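Long-range contact in putative phosphohydrolase (Shewanella amazonensis, PDB 3M1T), which is a putative phosphohydrolase built around an all-helical HDOD domain of the HD phosphodiesterase clan, possibly acting in signal transduction: residues E130-H138 / F191-Q202. Sequence-based numbering, arbitrary orientation.
Sequences EAFTCGILH and FTPHLVKGIQFQ
Glu130 packs directly on Leu195, whose CD2 lies against its carbonyl O and its CG and also meets Cys134 CB at 3.5 Å. With CG anti to the backbone N (chi1 175°), the extended chain of Glu130 runs alongside Leu195 CD2 and carries the carboxylate on to His194 CB and water 1, from which OE2 accepts at 2.7 Å. The same water bonds Thr192 OG1, which also caps helix 193-200 by a weak bond from Leu195 N. Thr133 CG2 touches both Leu195 CD1 and Phe191 CE1, while its OG1 turns back to Glu129 O. Beside Gly198, Cys134 SG lies 4.2 Å from the glycine CA; a beta carbon there would clash with the sulfur, evidence that the glycine admits this close passage. Leu137 supplies a CH-pi contact, CD1 standing 3.8 Å from the Phe191 ring centroid and only 11° off the normal, and its CB meets Ile199 CD1 at 3.6 Å. At His138 the link becomes polar: Gln202 NE2 donates almost straight to His138 O (3.0 Å) and also to Ile199 O, both acceptors lying near its amide plane, which fixes the amide's rotation; its OE1 accepts from Lys222. A leucine in place of Gln202 would probably leave His138 O and Ile199 O without this shared donor and Lys222 without this acceptor. The His138 ring is itself oriented by ND1 bonding Gly135 O at 2.7 Å. The axes of segments 130-137 and 193-200 cross at -51°, 9.6 Å apart at closest approach; helix 103-124 backs segment 130-138, helix 79-94 meets Thr133 and Phe191, and helix 213-227 packs against Glu130, Cys134 and His138.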
# COMPACT_ATOMS: atom_id res chain seq x y z
N GLU A 130 -2.67 2.75 10.06
CA GLU A 130 -2.66 1.37 9.66
C GLU A 130 -3.18 1.21 8.23
O GLU A 130 -2.64 0.46 7.40
CB GLU A 130 -3.49 0.51 10.65
CG GLU A 130 -3.64 -0.90 10.24
CD GLU A 130 -4.81 -1.58 10.96
OE1 GLU A 130 -6.01 -1.16 10.85
OE2 GLU A 130 -4.48 -2.55 11.62
N ALA A 131 -4.27 1.93 7.91
CA ALA A 131 -4.83 1.85 6.57
C ALA A 131 -3.89 2.44 5.54
O ALA A 131 -3.74 1.91 4.45
CB ALA A 131 -6.21 2.57 6.53
N PHE A 132 -3.24 3.53 5.89
CA PHE A 132 -2.24 4.13 4.98
C PHE A 132 -1.14 3.08 4.67
O PHE A 132 -0.77 2.85 3.50
CB PHE A 132 -1.63 5.40 5.59
CG PHE A 132 -0.70 6.10 4.64
CD1 PHE A 132 0.62 5.73 4.52
CD2 PHE A 132 -1.17 7.15 3.87
CE1 PHE A 132 1.47 6.39 3.60
CE2 PHE A 132 -0.33 7.85 2.97
CZ PHE A 132 0.97 7.44 2.83
N THR A 133 -0.66 2.41 5.71
CA THR A 133 0.39 1.43 5.50
C THR A 133 -0.04 0.27 4.66
O THR A 133 0.70 -0.23 3.82
CB THR A 133 1.00 0.98 6.88
OG1 THR A 133 1.58 2.12 7.51
CG2 THR A 133 2.08 -0.09 6.71
N CYS A 134 -1.27 -0.19 4.86
CA CYS A 134 -1.83 -1.23 4.05
C CYS A 134 -1.82 -0.80 2.57
O CYS A 134 -1.45 -1.58 1.72
CB CYS A 134 -3.23 -1.56 4.55
SG CYS A 134 -3.85 -3.16 3.96
N GLY A 135 -2.23 0.44 2.29
CA GLY A 135 -2.11 0.99 0.97
C GLY A 135 -0.70 0.97 0.40
O GLY A 135 -0.50 0.54 -0.75
N ILE A 136 0.28 1.36 1.22
CA ILE A 136 1.69 1.35 0.78
C ILE A 136 2.10 -0.02 0.32
O ILE A 136 2.79 -0.15 -0.66
CB ILE A 136 2.63 1.82 1.88
CG1 ILE A 136 2.37 3.29 2.15
CG2 ILE A 136 4.13 1.50 1.55
CD1 ILE A 136 2.49 4.23 0.90
N LEU A 137 1.62 -1.05 1.01
CA LEU A 137 2.06 -2.44 0.77
C LEU A 137 1.23 -3.17 -0.29
O LEU A 137 1.61 -4.24 -0.75
CB LEU A 137 1.95 -3.25 2.06
CG LEU A 137 2.87 -2.82 3.17
CD1 LEU A 137 2.53 -3.54 4.52
CD2 LEU A 137 4.35 -3.00 2.77
N HIS A 138 0.07 -2.60 -0.66
CA HIS A 138 -0.93 -3.46 -1.29
C HIS A 138 -0.59 -4.02 -2.66
O HIS A 138 -1.10 -5.09 -3.04
CB HIS A 138 -2.30 -2.74 -1.39
CG HIS A 138 -2.46 -1.90 -2.59
ND1 HIS A 138 -1.91 -0.64 -2.68
CD2 HIS A 138 -3.15 -2.09 -3.76
CE1 HIS A 138 -2.26 -0.10 -3.84
NE2 HIS A 138 -2.98 -0.97 -4.51
N PHE A 191 5.28 -7.33 9.09
CA PHE A 191 4.11 -6.51 9.31
C PHE A 191 3.03 -7.30 10.03
O PHE A 191 3.06 -8.53 10.09
CB PHE A 191 3.60 -5.93 7.97
CG PHE A 191 4.52 -4.89 7.43
CD1 PHE A 191 4.40 -3.58 7.88
CD2 PHE A 191 5.52 -5.20 6.53
CE1 PHE A 191 5.25 -2.61 7.44
CE2 PHE A 191 6.39 -4.22 6.06
CZ PHE A 191 6.26 -2.93 6.50
N THR A 192 2.08 -6.60 10.62
CA THR A 192 1.05 -7.30 11.44
C THR A 192 0.13 -8.16 10.66
O THR A 192 -0.17 -7.90 9.47
CB THR A 192 0.16 -6.33 12.20
OG1 THR A 192 -0.58 -5.53 11.27
CG2 THR A 192 0.93 -5.50 13.15
N PRO A 193 -0.44 -9.18 11.32
CA PRO A 193 -1.43 -10.01 10.66
C PRO A 193 -2.64 -9.25 10.09
O PRO A 193 -3.11 -9.60 9.02
CB PRO A 193 -1.88 -10.95 11.75
CG PRO A 193 -0.75 -11.05 12.70
CD PRO A 193 -0.03 -9.74 12.62
N HIS A 194 -3.06 -8.17 10.74
CA HIS A 194 -4.12 -7.37 10.17
C HIS A 194 -3.78 -6.83 8.78
O HIS A 194 -4.59 -6.85 7.86
CB HIS A 194 -4.48 -6.15 11.07
CG HIS A 194 -5.15 -6.51 12.33
ND1 HIS A 194 -6.20 -7.40 12.38
CD2 HIS A 194 -4.94 -6.08 13.60
CE1 HIS A 194 -6.57 -7.55 13.65
NE2 HIS A 194 -5.83 -6.74 14.40
N LEU A 195 -2.57 -6.29 8.67
CA LEU A 195 -2.08 -5.77 7.41
C LEU A 195 -2.04 -6.86 6.37
O LEU A 195 -2.44 -6.70 5.20
CB LEU A 195 -0.73 -5.08 7.60
CG LEU A 195 -0.82 -3.73 8.31
CD1 LEU A 195 0.58 -3.21 8.62
CD2 LEU A 195 -1.52 -2.68 7.45
N VAL A 196 -1.42 -8.00 6.73
CA VAL A 196 -1.29 -9.14 5.82
C VAL A 196 -2.67 -9.57 5.27
O VAL A 196 -2.81 -9.74 4.06
CB VAL A 196 -0.57 -10.32 6.53
CG1 VAL A 196 -0.59 -11.60 5.63
CG2 VAL A 196 0.86 -9.85 6.92
N LYS A 197 -3.64 -9.70 6.15
CA LYS A 197 -4.98 -10.16 5.74
C LYS A 197 -5.65 -9.10 4.85
O LYS A 197 -6.34 -9.47 3.86
CB LYS A 197 -5.80 -10.46 6.93
CG LYS A 197 -7.20 -11.00 6.56
CD LYS A 197 -8.05 -11.14 7.82
CE LYS A 197 -9.38 -11.81 7.50
NZ LYS A 197 -10.17 -11.90 8.75
N GLY A 198 -5.40 -7.83 5.12
CA GLY A 198 -5.96 -6.74 4.25
C GLY A 198 -5.45 -6.87 2.84
O GLY A 198 -6.23 -6.88 1.89
N ILE A 199 -4.13 -7.04 2.70
CA ILE A 199 -3.50 -7.23 1.40
C ILE A 199 -4.06 -8.47 0.70
O ILE A 199 -4.41 -8.44 -0.48
CB ILE A 199 -1.95 -7.31 1.53
CG1 ILE A 199 -1.43 -6.02 2.17
CG2 ILE A 199 -1.32 -7.56 0.15
CD1 ILE A 199 0.01 -6.20 2.73
N GLN A 200 -4.12 -9.59 1.43
CA GLN A 200 -4.54 -10.87 0.90
C GLN A 200 -5.94 -10.82 0.26
O GLN A 200 -6.13 -11.37 -0.82
CB GLN A 200 -4.54 -11.90 2.03
CG GLN A 200 -5.01 -13.25 1.60
CD GLN A 200 -5.26 -14.21 2.74
OE1 GLN A 200 -5.17 -13.86 3.96
NE2 GLN A 200 -5.58 -15.43 2.37
N PHE A 201 -6.86 -10.11 0.91
CA PHE A 201 -8.26 -10.14 0.46
C PHE A 201 -8.67 -8.92 -0.33
O PHE A 201 -9.85 -8.75 -0.61
CB PHE A 201 -9.20 -10.36 1.65
CG PHE A 201 -9.30 -11.79 2.07
CD1 PHE A 201 -10.17 -12.65 1.42
CD2 PHE A 201 -8.51 -12.27 3.09
CE1 PHE A 201 -10.24 -13.98 1.77
CE2 PHE A 201 -8.55 -13.61 3.46
CZ PHE A 201 -9.44 -14.44 2.80
N GLN A 202 -7.71 -8.09 -0.76
CA GLN A 202 -8.05 -6.84 -1.44
C GLN A 202 -9.00 -6.99 -2.67
O GLN A 202 -9.64 -6.01 -3.03
CB GLN A 202 -6.78 -6.12 -1.86
CG GLN A 202 -5.97 -6.84 -2.94
CD GLN A 202 -4.69 -6.13 -3.22
OE1 GLN A 202 -4.59 -5.25 -4.08
NE2 GLN A 202 -3.64 -6.46 -2.40
O HOH W 1 -2.09 -3.50 12.32